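Long-range contacts in dihydrodipicolinate synthase family protein (Sinorhizobium meliloti, PDB 4DNH), which is of unknown function but folds as a TIM barrel and is probably related to the dihydrodipicolinate synthases: residues S81-Q86 and R321-G326; F38-V43 and G77-M82; M252-D257 and A274-F279. All coordinates share one frame; numbering follows the deposited sequence.

Contact 1 (S81-Q86 and R321-G326)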
ATOM      1  N   SER A  81      -8.708   1.006   0.796  1.00 39.81           N
ATOM      2  CA  SER A  81      -8.970   1.981  -0.219  1.00 40.69           C
ATOM      3  C   SER A  81      -7.792   2.960  -0.269  1.00 39.25           C
ATOM      4  O   SER A  81      -7.960   4.165  -0.403  1.00 38.56           O
ATOM      5  CB  SER A  81     -10.310   2.672   0.057  1.00 42.71           C
ATOM      6  OG  SER A  81     -11.383   1.756  -0.067  1.00 41.91           O
HETATM    7  N   MSE A  82      -6.595   2.406  -0.171  1.00 40.06           N
HETATM    8  CA  MSE A  82      -5.382   3.208  -0.199  1.00 46.33           C
HETATM    9  C   MSE A  82      -4.825   3.285  -1.596  1.00 47.83           C
HETATM   10  O   MSE A  82      -5.442   2.820  -2.568  1.00 46.52           O
HETATM   11  CB  MSE A  82      -4.407   2.589   0.803  1.00 50.26           C
HETATM   12  CG  MSE A  82      -4.854   2.911   2.231  1.00 55.77           C
HETATM   13 SE   MSE A  82      -4.681   4.860   2.495  1.00 66.88          SE
HETATM   14  CE  MSE A  82      -2.711   4.890   2.554  1.00 66.13           C
ATOM     15  N   ASP A  83      -3.641   3.871  -1.717  1.00 48.28           N
ATOM     16  CA  ASP A  83      -3.007   4.012  -3.013  1.00 46.44           C
ATOM     17  C   ASP A  83      -2.902   2.667  -3.724  1.00 42.20           C
ATOM     18  O   ASP A  83      -3.070   2.608  -4.924  1.00 41.12           O
ATOM     19  CB  ASP A  83      -1.623   4.644  -2.870  1.00 51.61           C
ATOM     20  CG  ASP A  83      -1.045   5.056  -4.196  1.00 55.07           C
ATOM     21  OD1 ASP A  83      -1.433   6.131  -4.702  1.00 57.83           O
ATOM     22  OD2 ASP A  83      -0.214   4.296  -4.744  1.00 56.25           O
ATOM     23  N   THR A  84      -2.636   1.589  -2.988  1.00 41.95           N
ATOM     24  CA  THR A  84      -2.569   0.239  -3.597  1.00 39.35           C
ATOM     25  C   THR A  84      -3.915  -0.221  -4.159  1.00 38.73           C
ATOM     26  O   THR A  84      -3.964  -1.044  -5.071  1.00 39.46           O
ATOM     27  CB  THR A  84      -2.035  -0.832  -2.616  1.00 37.02           C
ATOM     28  OG1 THR A  84      -0.799  -0.388  -2.059  1.00 39.96           O
ATOM     29  CG2 THR A  84      -1.781  -2.144  -3.323  1.00 35.23           C
ATOM     30  N   ALA A  85      -5.012   0.291  -3.614  1.00 38.42           N
ATOM     31  CA  ALA A  85      -6.336  -0.108  -4.118  1.00 36.66           C
ATOM     32  C   ALA A  85      -6.712   0.813  -5.261  1.00 35.39           C
ATOM     33  O   ALA A  85      -7.851   0.843  -5.688  1.00 33.83           O
ATOM     34  CB  ALA A  85      -7.374  -0.070  -3.014  1.00 35.14           C
ATOM     35  N   GLN A  86      -5.717   1.576  -5.721  1.00 35.79           N
ATOM     36  CA  GLN A  86      -5.793   2.412  -6.928  1.00 36.47           C
ATOM     37  C   GLN A  86      -6.604   3.665  -6.727  1.00 38.54           C
ATOM     38  O   GLN A  86      -7.080   4.255  -7.701  1.00 39.54           O
ATOM     39  CB  GLN A  86      -6.252   1.623  -8.165  1.00 36.45           C
ATOM     40  CG  GLN A  86      -5.160   0.719  -8.717  1.00 38.61           C
ATOM     41  CD  GLN A  86      -5.674  -0.349  -9.664  1.00 41.15           C
ATOM     42  OE1 GLN A  86      -5.901  -1.497  -9.266  1.00 42.23           O
ATOM     43  NE2 GLN A  86      -5.859   0.018 -10.927  1.00 40.87           N
ATOM     44  N   ARG A 321       4.473   4.566 -10.192  1.00 36.23           N
ATOM     45  CA  ARG A 321       3.028   4.583  -9.996  1.00 36.62           C
ATOM     46  C   ARG A 321       2.331   3.304 -10.509  1.00 38.46           C
ATOM     47  O   ARG A 321       1.148   3.076 -10.229  1.00 40.09           O
ATOM     48  CB  ARG A 321       2.399   5.856 -10.572  1.00 37.93           C
ATOM     49  CG  ARG A 321       2.494   6.029 -12.088  1.00 40.25           C
ATOM     50  CD  ARG A 321       1.934   7.388 -12.483  1.00 44.99           C
ATOM     51  NE  ARG A 321       2.016   7.675 -13.923  1.00 49.37           N
ATOM     52  CZ  ARG A 321       3.145   7.980 -14.570  1.00 49.42           C
ATOM     53  NH1 ARG A 321       4.300   8.009 -13.926  1.00 48.06           N
ATOM     54  NH2 ARG A 321       3.130   8.220 -15.876  1.00 49.99           N
ATOM     55  N   PHE A 322       3.078   2.464 -11.225  1.00 38.51           N
ATOM     56  CA  PHE A 322       2.522   1.251 -11.832  1.00 37.80           C
ATOM     57  C   PHE A 322       2.849   0.013 -11.030  1.00 37.97           C
ATOM     58  O   PHE A 322       2.587  -1.101 -11.475  1.00 41.96           O
ATOM     59  CB  PHE A 322       2.982   1.086 -13.292  1.00 38.24           C
ATOM     60  CG  PHE A 322       2.509   2.194 -14.211  1.00 36.09           C
ATOM     61  CD1 PHE A 322       1.169   2.572 -14.240  1.00 33.85           C
ATOM     62  CD2 PHE A 322       3.408   2.862 -15.037  1.00 36.48           C
ATOM     63  CE1 PHE A 322       0.734   3.600 -15.073  1.00 34.48           C
ATOM     64  CE2 PHE A 322       2.975   3.895 -15.864  1.00 38.11           C
ATOM     65  CZ  PHE A 322       1.635   4.266 -15.879  1.00 35.88           C
ATOM     66  N   TYR A 323       3.395   0.198  -9.834  1.00 35.88           N
ATOM     67  CA  TYR A 323       3.652  -0.929  -8.943  1.00 34.97           C
ATOM     68  C   TYR A 323       2.444  -1.828  -8.732  1.00 34.38           C
ATOM     69  O   TYR A 323       2.597  -3.032  -8.543  1.00 35.09           O
ATOM     70  CB  TYR A 323       4.177  -0.455  -7.591  1.00 35.29           C
ATOM     71  CG  TYR A 323       3.150   0.161  -6.674  1.00 35.66           C
ATOM     72  CD1 TYR A 323       2.908   1.531  -6.693  1.00 39.42           C
ATOM     73  CD2 TYR A 323       2.462  -0.615  -5.739  1.00 33.78           C
ATOM     74  CE1 TYR A 323       1.979   2.104  -5.826  1.00 39.45           C
ATOM     75  CE2 TYR A 323       1.543  -0.050  -4.874  1.00 33.07           C
ATOM     76  CZ  TYR A 323       1.301   1.303  -4.935  1.00 35.62           C
ATOM     77  OH  TYR A 323       0.397   1.874  -4.093  1.00 37.73           O
ATOM     78  N   LYS A 324       1.244  -1.256  -8.786  1.00 32.47           N
ATOM     79  CA  LYS A 324       0.049  -2.020  -8.461  1.00 31.53           C
ATOM     80  C   LYS A 324      -0.126  -3.176  -9.426  1.00 31.49           C
ATOM     81  O   LYS A 324      -0.672  -4.232  -9.076  1.00 30.10           O
ATOM     82  CB  LYS A 324      -1.176  -1.123  -8.445  1.00 32.31           C
ATOM     83  CG  LYS A 324      -1.000   0.097  -7.555  1.00 33.13           C
ATOM     84  CD  LYS A 324      -1.621   1.283  -8.239  1.00 35.50           C
ATOM     85  CE  LYS A 324      -1.169   2.578  -7.636  1.00 38.25           C
ATOM     86  NZ  LYS A 324      -1.059   3.519  -8.768  1.00 40.47           N
ATOM     87  N   THR A 325       0.378  -2.975 -10.634  1.00 31.15           N
ATOM     88  CA  THR A 325       0.392  -4.016 -11.620  1.00 31.74           C
ATOM     89  C   THR A 325       1.186  -5.249 -11.184  1.00 33.50           C
ATOM     90  O   THR A 325       0.696  -6.375 -11.321  1.00 35.75           O
ATOM     91  CB  THR A 325       0.879  -3.449 -12.949  1.00 31.62           C
ATOM     92  OG1 THR A 325       0.081  -2.296 -13.239  1.00 31.51           O
ATOM     93  CG2 THR A 325       0.764  -4.484 -14.076  1.00 29.96           C
ATOM     94  N   GLY A 326       2.384  -5.040 -10.634  1.00 32.82           N
ATOM     95  CA  GLY A 326       3.202  -6.141 -10.134  1.00 32.69           C
ATOM     96  C   GLY A 326       2.557  -6.821  -8.931  1.00 33.69           C
ATOM     97  O   GLY A 326       2.692  -8.033  -8.718  1.00 32.26           O
TER
HETATM   98  O   HOH W   1       0.677   5.265  -7.314  1.00 41.02           O
HETATM   99  O   HOH W   2      -3.283   4.983  -6.829  1.00 58.15           O
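The loop that leaves strand 77-80 at the C-terminal rim of the barrel meets the start of helix 323-333, where the hydroxyl of Y323 lies between the side chains of D83 and T84. Y323 OH donates a hydrogen bond to D83 OD2 at 2.6 Å, on the lone pair directed away from OD1. The carboxylate lies nearly flat with the ring, the two planes 23° apart. T84 comes in on the other side, near CE2 and also close to the ring plane, and T84 OG1 donates to Y323 OH at 3.3 Å. One phenol oxygen is thus donor and acceptor at once, which a tyrosine can do at the end of a rigid arm. With CG of Y323 between its backbone N and carbonyl carbon (chi1 75°), that arm swings across to the loop, and F316 stacks on the ring. In a TIM barrel such loops after the strands surround the usual site of ligands, and a glycerol is bound close to Y323 here. A phenylalanine in place of Y323 would probably leave D83 OD2 without this donor and T84 OG1 without this acceptor.

K324 lays its CG over the rim of one face of the Y323 ring, and farther along its CD crosses Q86, 3.6 Å from Q86 CG, while Q86 NE2 bonds to I343 O. K324 NZ turns back to donate a hydrogen bond to R321 O, 2.7 Å away and in the carbonyl plane. A water accepts from K324 NZ and donates to D83 OD2. It bridges opposite charges whose direct separation, 4.2 Å from K324 NZ to D83 OD2, is too long for a salt bridge.

Contact 2 (F38-V43 and G77-M82); sequences FAAAHV and GVAESM
Backbone hydrogen bonds join F38-A40 to G77-A79 as parallel strands, with A39 serving both rungs. A39 N gives to G77 O at 2.8 Å, and A39 O receives A79 N at 3.0 Å in a nearly straight bond (173° at the hydrogen). These are the first two strands of the TIM barrel, linked through helix 61-73 in a beta-alpha-beta crossover.

Apolar contacts follow the alternation of the strands. F38, A40 and A79 face the barrel interior, where A79 CB packs 4.3 Å from A40 CB, and A40 CB meets M82 CB at 4.2 Å beyond the strand end. The F38 ring turns an edge to the neighbouring strand, F38 CD2 lying 3.5 Å from V78 O. A CB at G77 would probably clash with CD2 of F38, which is why glycine suits the place. A39 and V78 point outward, and small or branched groups there fit against L71 of the crossover helix.

Where the strands part, a water takes over: it donates to A41 O and to A79 O (2.7 Å) and accepts from M82 N. The strand ends are therefore buried yet polar, and this water satisfies backbone groups that the ladder no longer pairs.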
ATOM      1  N   PHE A  38       0.544  -3.064   8.663  1.00 42.41           N
ATOM      2  CA  PHE A  38      -0.596  -3.079   7.757  1.00 42.52           C
ATOM      3  C   PHE A  38      -0.113  -3.430   6.366  1.00 45.14           C
ATOM      4  O   PHE A  38       0.953  -2.979   5.931  1.00 47.73           O
ATOM      5  CB  PHE A  38      -1.176  -1.679   7.597  1.00 42.89           C
ATOM      6  CG  PHE A  38      -1.958  -1.184   8.774  1.00 42.42           C
ATOM      7  CD1 PHE A  38      -1.329  -0.485   9.796  1.00 42.19           C
ATOM      8  CD2 PHE A  38      -3.332  -1.339   8.818  1.00 39.98           C
ATOM      9  CE1 PHE A  38      -2.060   0.003  10.868  1.00 42.88           C
ATOM     10  CE2 PHE A  38      -4.063  -0.843   9.883  1.00 40.93           C
ATOM     11  CZ  PHE A  38      -3.428  -0.177  10.911  1.00 41.48           C
ATOM     12  N   ALA A  39      -0.926  -4.182   5.641  1.00 42.44           N
ATOM     13  CA  ALA A  39      -0.765  -4.236   4.209  1.00 39.32           C
ATOM     14  C   ALA A  39      -1.807  -3.322   3.540  1.00 42.72           C
ATOM     15  O   ALA A  39      -3.000  -3.357   3.873  1.00 40.73           O
ATOM     16  CB  ALA A  39      -0.878  -5.666   3.725  1.00 35.92           C
ATOM     17  N   ALA A  40      -1.352  -2.466   2.625  1.00 44.18           N
ATOM     18  CA  ALA A  40      -2.278  -1.692   1.803  1.00 41.22           C
ATOM     19  C   ALA A  40      -2.766  -2.633   0.704  1.00 41.68           C
ATOM     20  O   ALA A  40      -1.979  -3.054  -0.144  1.00 44.65           O
ATOM     21  CB  ALA A  40      -1.591  -0.473   1.218  1.00 38.93           C
ATOM     22  N   ALA A  41      -4.053  -2.974   0.718  1.00 36.54           N
ATOM     23  CA  ALA A  41      -4.521  -4.089  -0.081  1.00 35.92           C
ATOM     24  C   ALA A  41      -5.112  -3.659  -1.420  1.00 37.07           C
ATOM     25  O   ALA A  41      -5.784  -2.624  -1.520  1.00 38.82           O
ATOM     26  CB  ALA A  41      -5.535  -4.907   0.708  1.00 36.72           C
ATOM     27  N   HIS A  42      -4.882  -4.486  -2.434  1.00 35.92           N
ATOM     28  CA  HIS A  42      -5.308  -4.206  -3.805  1.00 35.55           C
ATOM     29  C   HIS A  42      -6.760  -4.568  -3.998  1.00 36.20           C
ATOM     30  O   HIS A  42      -7.376  -5.193  -3.124  1.00 34.92           O
ATOM     31  CB  HIS A  42      -4.435  -4.990  -4.784  1.00 34.59           C
ATOM     32  CG  HIS A  42      -4.685  -6.473  -4.755  1.00 35.44           C
ATOM     33  ND1 HIS A  42      -4.159  -7.274  -3.817  1.00 37.49           N
ATOM     34  CD2 HIS A  42      -5.448  -7.291  -5.588  1.00 33.80           C
ATOM     35  CE1 HIS A  42      -4.553  -8.541  -4.041  1.00 36.32           C
ATOM     36  NE2 HIS A  42      -5.345  -8.546  -5.120  1.00 34.04           N
ATOM     37  N   VAL A  43      -7.301  -4.189  -5.157  1.00 35.55           N
ATOM     38  CA  VAL A  43      -8.680  -4.485  -5.546  1.00 34.66           C
ATOM     39  C   VAL A  43      -8.753  -5.479  -6.702  1.00 33.79           C
ATOM     40  O   VAL A  43      -8.034  -5.337  -7.683  1.00 36.12           O
ATOM     41  CB  VAL A  43      -9.423  -3.195  -5.963  1.00 35.05           C
ATOM     42  CG1 VAL A  43     -10.800  -3.527  -6.540  1.00 37.19           C
ATOM     43  CG2 VAL A  43      -9.572  -2.278  -4.766  1.00 33.14           C
ATOM     44  N   GLY A  77      -2.531  -6.157   9.476  1.00 39.63           N
ATOM     45  CA  GLY A  77      -3.679  -5.251   9.411  1.00 39.69           C
ATOM     46  C   GLY A  77      -3.998  -4.893   7.966  1.00 39.59           C
ATOM     47  O   GLY A  77      -3.182  -5.117   7.061  1.00 41.20           O
ATOM     48  N   VAL A  78      -5.170  -4.317   7.747  1.00 36.50           N
ATOM     49  CA  VAL A  78      -5.573  -3.915   6.419  1.00 36.23           C
ATOM     50  C   VAL A  78      -5.724  -2.385   6.357  1.00 37.03           C
ATOM     51  O   VAL A  78      -6.430  -1.777   7.188  1.00 38.49           O
ATOM     52  CB  VAL A  78      -6.889  -4.634   6.003  1.00 38.44           C
ATOM     53  CG1 VAL A  78      -7.564  -3.931   4.828  1.00 40.67           C
ATOM     54  CG2 VAL A  78      -6.625  -6.100   5.663  1.00 37.17           C
ATOM     55  N   ALA A  79      -5.060  -1.770   5.380  1.00 35.33           N
ATOM     56  CA  ALA A  79      -5.210  -0.342   5.086  1.00 36.45           C
ATOM     57  C   ALA A  79      -6.091  -0.218   3.851  1.00 37.24           C
ATOM     58  O   ALA A  79      -5.635  -0.531   2.746  1.00 37.77           O
ATOM     59  CB  ALA A  79      -3.853   0.290   4.815  1.00 36.47           C
ATOM     60  N   GLU A  80      -7.333   0.238   4.022  1.00 36.40           N
ATOM     61  CA  GLU A  80      -8.303   0.128   2.946  1.00 37.71           C
ATOM     62  C   GLU A  80      -8.461   1.326   2.064  1.00 39.34           C
ATOM     63  O   GLU A  80      -8.413   2.480   2.518  1.00 38.56           O
ATOM     64  CB  GLU A  80      -9.693  -0.237   3.453  1.00 41.50           C
ATOM     65  CG  GLU A  80     -10.003  -1.715   3.347  1.00 45.89           C
ATOM     66  CD  GLU A  80     -10.005  -2.259   1.935  1.00 46.51           C
ATOM     67  OE1 GLU A  80      -9.395  -1.677   1.000  1.00 49.57           O
ATOM     68  OE2 GLU A  80     -10.606  -3.324   1.779  1.00 44.12           O
ATOM     69  N   SER A  81      -8.708   1.006   0.796  1.00 39.81           N
ATOM     70  CA  SER A  81      -8.970   1.981  -0.219  1.00 40.69           C
ATOM     71  C   SER A  81      -7.792   2.960  -0.269  1.00 39.25           C
ATOM     72  O   SER A  81      -7.960   4.165  -0.403  1.00 38.56           O
ATOM     73  CB  SER A  81     -10.310   2.672   0.057  1.00 42.71           C
ATOM     74  OG  SER A  81     -11.383   1.756  -0.067  1.00 41.91           O
HETATM   75  N   MSE A  82      -6.595   2.406  -0.171  1.00 40.06           N
HETATM   76  CA  MSE A  82      -5.382   3.208  -0.199  1.00 46.33           C
HETATM   77  C   MSE A  82      -4.825   3.285  -1.596  1.00 47.83           C
HETATM   78  O   MSE A  82      -5.442   2.820  -2.568  1.00 46.52           O
HETATM   79  CB  MSE A  82      -4.407   2.589   0.803  1.00 50.26           C
HETATM   80  CG  MSE A  82      -4.854   2.911   2.231  1.00 55.77           C
HETATM   81 SE   MSE A  82      -4.681   4.860   2.495  1.00 66.88          SE
HETATM   82  CE  MSE A  82      -2.711   4.890   2.554  1.00 66.13           C
TER
HETATM   83  O   HOH W   3      -5.585  -0.381   0.091  1.00 36.58           O

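Contact 3 (M252-D257 and A274-F279). With GOL (glycerol), chain B.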
HETATM    1  N   MSE A 252       5.808   5.805  13.594  1.00 56.09           N
HETATM    2  CA  MSE A 252       6.301   5.966  12.216  1.00 55.04           C
HETATM    3  C   MSE A 252       5.932   4.727  11.449  1.00 54.40           C
HETATM    4  O   MSE A 252       6.454   3.632  11.711  1.00 55.86           O
HETATM    5  CB  MSE A 252       7.815   6.179  12.202  1.00 56.91           C
HETATM    6  CG  MSE A 252       8.472   6.159  10.815  1.00 62.30           C
HETATM    7 SE   MSE A 252       7.799   7.558   9.584  1.00 75.57          SE
HETATM    8  CE  MSE A 252       8.846   9.098  10.228  1.00 72.83           C
ATOM      9  N   TYR A 253       5.003   4.867  10.510  1.00 51.15           N
ATOM     10  CA  TYR A 253       4.661   3.741   9.654  1.00 48.90           C
ATOM     11  C   TYR A 253       5.460   3.877   8.368  1.00 49.23           C
ATOM     12  O   TYR A 253       5.310   4.869   7.642  1.00 50.24           O
ATOM     13  CB  TYR A 253       3.161   3.697   9.359  1.00 47.35           C
ATOM     14  CG  TYR A 253       2.279   3.304  10.546  1.00 47.76           C
ATOM     15  CD1 TYR A 253       2.134   1.965  10.921  1.00 45.21           C
ATOM     16  CD2 TYR A 253       1.569   4.273  11.271  1.00 47.99           C
ATOM     17  CE1 TYR A 253       1.329   1.606  11.985  1.00 46.49           C
ATOM     18  CE2 TYR A 253       0.761   3.920  12.336  1.00 48.66           C
ATOM     19  CZ  TYR A 253       0.644   2.585  12.691  1.00 48.15           C
ATOM     20  OH  TYR A 253      -0.149   2.220  13.756  1.00 47.45           O
ATOM     21  N   THR A 254       6.316   2.897   8.084  1.00 47.11           N
ATOM     22  CA  THR A 254       7.085   2.947   6.851  1.00 46.38           C
ATOM     23  C   THR A 254       6.215   2.706   5.602  1.00 45.03           C
ATOM     24  O   THR A 254       5.321   1.870   5.602  1.00 43.76           O
ATOM     25  CB  THR A 254       8.371   2.083   6.875  1.00 46.07           C
ATOM     26  OG1 THR A 254       9.225   2.526   5.816  1.00 50.36           O
ATOM     27  CG2 THR A 254       8.097   0.594   6.702  1.00 43.35           C
ATOM     28  N   GLY A 255       6.463   3.494   4.567  1.00 46.46           N
ATOM     29  CA  GLY A 255       5.714   3.414   3.332  1.00 44.91           C
ATOM     30  C   GLY A 255       6.732   3.153   2.263  1.00 45.17           C
ATOM     31  O   GLY A 255       6.413   3.105   1.083  1.00 45.70           O
ATOM     32  N   ASP A 256       7.963   2.962   2.718  1.00 46.51           N
ATOM     33  CA  ASP A 256       9.119   2.778   1.866  1.00 47.59           C
ATOM     34  C   ASP A 256       9.239   1.315   1.452  1.00 47.12           C
ATOM     35  O   ASP A 256       9.832   0.499   2.169  1.00 49.23           O
ATOM     36  CB  ASP A 256      10.366   3.248   2.623  1.00 49.75           C
ATOM     37  CG  ASP A 256      11.572   3.432   1.732  1.00 49.25           C
ATOM     38  OD1 ASP A 256      11.780   2.592   0.838  1.00 46.28           O
ATOM     39  OD2 ASP A 256      12.332   4.410   1.952  1.00 52.63           O
ATOM     40  N   ASP A 257       8.685   0.991   0.286  1.00 44.21           N
ATOM     41  CA  ASP A 257       8.768  -0.371  -0.261  1.00 44.39           C
ATOM     42  C   ASP A 257      10.149  -0.744  -0.831  1.00 44.95           C
ATOM     43  O   ASP A 257      10.345  -1.873  -1.291  1.00 45.57           O
ATOM     44  CB  ASP A 257       7.683  -0.585  -1.328  1.00 44.08           C
ATOM     45  CG  ASP A 257       6.260  -0.323  -0.801  1.00 41.79           C
ATOM     46  OD1 ASP A 257       5.670  -1.228  -0.167  1.00 41.92           O
ATOM     47  OD2 ASP A 257       5.726   0.782  -1.050  1.00 39.18           O
ATOM     48  N   ALA A 274       4.843  -0.418  10.074  1.00 49.16           N
ATOM     49  CA  ALA A 274       4.678  -0.711   8.654  1.00 45.50           C
ATOM     50  C   ALA A 274       3.271  -0.528   8.123  1.00 44.08           C
ATOM     51  O   ALA A 274       2.302  -0.960   8.727  1.00 43.41           O
ATOM     52  CB  ALA A 274       5.166  -2.116   8.344  1.00 43.99           C
ATOM     53  N   LEU A 275       3.183   0.125   6.977  1.00 45.32           N
ATOM     54  CA  LEU A 275       1.945   0.266   6.235  1.00 44.37           C
ATOM     55  C   LEU A 275       2.386   0.292   4.769  1.00 43.83           C
ATOM     56  O   LEU A 275       2.703   1.347   4.192  1.00 43.14           O
ATOM     57  CB  LEU A 275       1.219   1.542   6.656  1.00 44.71           C
ATOM     58  CG  LEU A 275      -0.266   1.685   6.329  1.00 46.13           C
ATOM     59  CD1 LEU A 275      -0.763   2.948   7.017  1.00 48.42           C
ATOM     60  CD2 LEU A 275      -0.506   1.749   4.818  1.00 44.27           C
ATOM     61  N   LEU A 276       2.416  -0.900   4.189  1.00 43.27           N
ATOM     62  CA  LEU A 276       3.120  -1.146   2.941  1.00 41.71           C
ATOM     63  C   LEU A 276       2.261  -1.851   1.906  1.00 41.04           C
ATOM     64  O   LEU A 276       1.578  -2.835   2.214  1.00 39.70           O
ATOM     65  CB  LEU A 276       4.347  -2.021   3.222  1.00 41.43           C
ATOM     66  CG  LEU A 276       5.518  -1.370   3.952  1.00 41.19           C
ATOM     67  CD1 LEU A 276       6.411  -2.444   4.557  1.00 41.29           C
ATOM     68  CD2 LEU A 276       6.306  -0.484   3.005  1.00 40.71           C
ATOM     69  N   GLY A 277       2.325  -1.366   0.667  1.00 41.09           N
ATOM     70  CA  GLY A 277       1.760  -2.088  -0.471  1.00 38.28           C
ATOM     71  C   GLY A 277       2.516  -3.383  -0.754  1.00 38.87           C
ATOM     72  O   GLY A 277       1.928  -4.334  -1.248  1.00 39.78           O
ATOM     73  N   ILE A 278       3.813  -3.439  -0.434  1.00 38.01           N
ATOM     74  CA  ILE A 278       4.569  -4.678  -0.653  1.00 38.82           C
ATOM     75  C   ILE A 278       4.094  -5.814   0.275  1.00 41.52           C
ATOM     76  O   ILE A 278       4.147  -6.986  -0.093  1.00 46.24           O
ATOM     77  CB  ILE A 278       6.119  -4.473  -0.620  1.00 38.92           C
ATOM     78  CG1 ILE A 278       6.875  -5.775  -0.942  1.00 38.30           C
ATOM     79  CG2 ILE A 278       6.593  -3.941   0.727  1.00 41.74           C
ATOM     80  CD1 ILE A 278       6.724  -6.260  -2.365  1.00 38.87           C
ATOM     81  N   PHE A 279       3.612  -5.467   1.464  1.00 39.91           N
ATOM     82  CA  PHE A 279       3.129  -6.474   2.405  1.00 39.40           C
ATOM     83  C   PHE A 279       1.893  -7.211   1.909  1.00 42.20           C
ATOM     84  O   PHE A 279       1.609  -8.324   2.337  1.00 43.34           O
ATOM     85  CB  PHE A 279       2.908  -5.860   3.777  1.00 38.09           C
ATOM     86  CG  PHE A 279       4.154  -5.824   4.612  1.00 38.78           C
ATOM     87  CD1 PHE A 279       5.388  -6.144   4.050  1.00 38.33           C
ATOM     88  CD2 PHE A 279       4.102  -5.443   5.936  1.00 39.68           C
ATOM     89  CE1 PHE A 279       6.535  -6.117   4.800  1.00 40.72           C
ATOM     90  CE2 PHE A 279       5.248  -5.409   6.699  1.00 41.90           C
ATOM     91  CZ  PHE A 279       6.471  -5.748   6.132  1.00 43.04           C
TER
HETATM   92  C1  GOL B 500       2.484   4.127  -1.649  1.00 42.66           C
HETATM   93  O1  GOL B 500       1.610   4.557  -0.603  1.00 43.89           O
HETATM   94  C2  GOL B 500       3.412   3.054  -1.100  1.00 42.58           C
HETATM   95  O2  GOL B 500       4.111   3.558   0.057  1.00 42.13           O
HETATM   96  C3  GOL B 500       2.601   1.809  -0.758  1.00 41.22           C
HETATM   97  O3  GOL B 500       3.383   0.952   0.085  1.00 41.63           O
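D257 reaches across to the turn that follows strand 273-276, and its two carboxylate oxygens do different work. D257 OD1 accepts I278 N at 2.9 Å, met from above the carboxylate plane, while D257 OD2 receives the O3 hydroxyl of the bound glycerol at 2.6 Å. The first torsion sets CG beside the backbone N, anti to the carbonyl carbon (chi1 -57°), which turns the carboxylate toward I278 N. D257 and L276 lie side by side but point opposite ways, and L276 CD2 comes 3.3 Å from D257 OD1. The other branch of L276 slants across T254, L276 CD1 lying 4.1 Å from T254 CG2, and also sits over the centre of the F279 ring.

These are the last two strands of the barrel, joined by a beta-alpha-beta crossover through helix 260-265. T254 and A274 share the outer face, with T254 against L263 of that helix, while T254 OG1 bonds to E239. On the interior side, Y253 CB meets L275 CB at 4.0 Å, and Y253 OH reaches D227. A backbone bond from L275 N to T254 O (3.1 Å) ties the strands.

G277 N points almost straight at glycerol O3 (2.6 Å, 173°), and G255 O accepts glycerol O2. A side chain at G255 or G277 would probably crowd the glycerol. With S232 and K230, these groups line a polar pocket that could hold a hydroxylated molecule; its natural ligand is unknown, and the glycerol is probably from the crystallisation liquor.

How the contacts relate
Contacts 2 and 3 lie on either side of the barrel's closure: strands 37-40 and 273-276 are neighbours, probably hydrogen-bonded from F38 N to A274 O (2.7 Å) and from A40 N to L276 O (3.0 Å). Inside, A79 CB packs 3.7 Å from L275 CD2. Contact 1 continues the chain of contact 2, sharing S81 and M82, and lies over the strand ends: T84 CG2 touches A40 O at 3.3 Å and T84 OG1 approaches G277 CA at 3.5 Å. The glycerol held in contact 3 has its nearest atom about 4 Å from the Y323 side chain and about 5 Å from that of A40. Contacts 1 and 3, and more distantly contact 2, thus probably border one pocket.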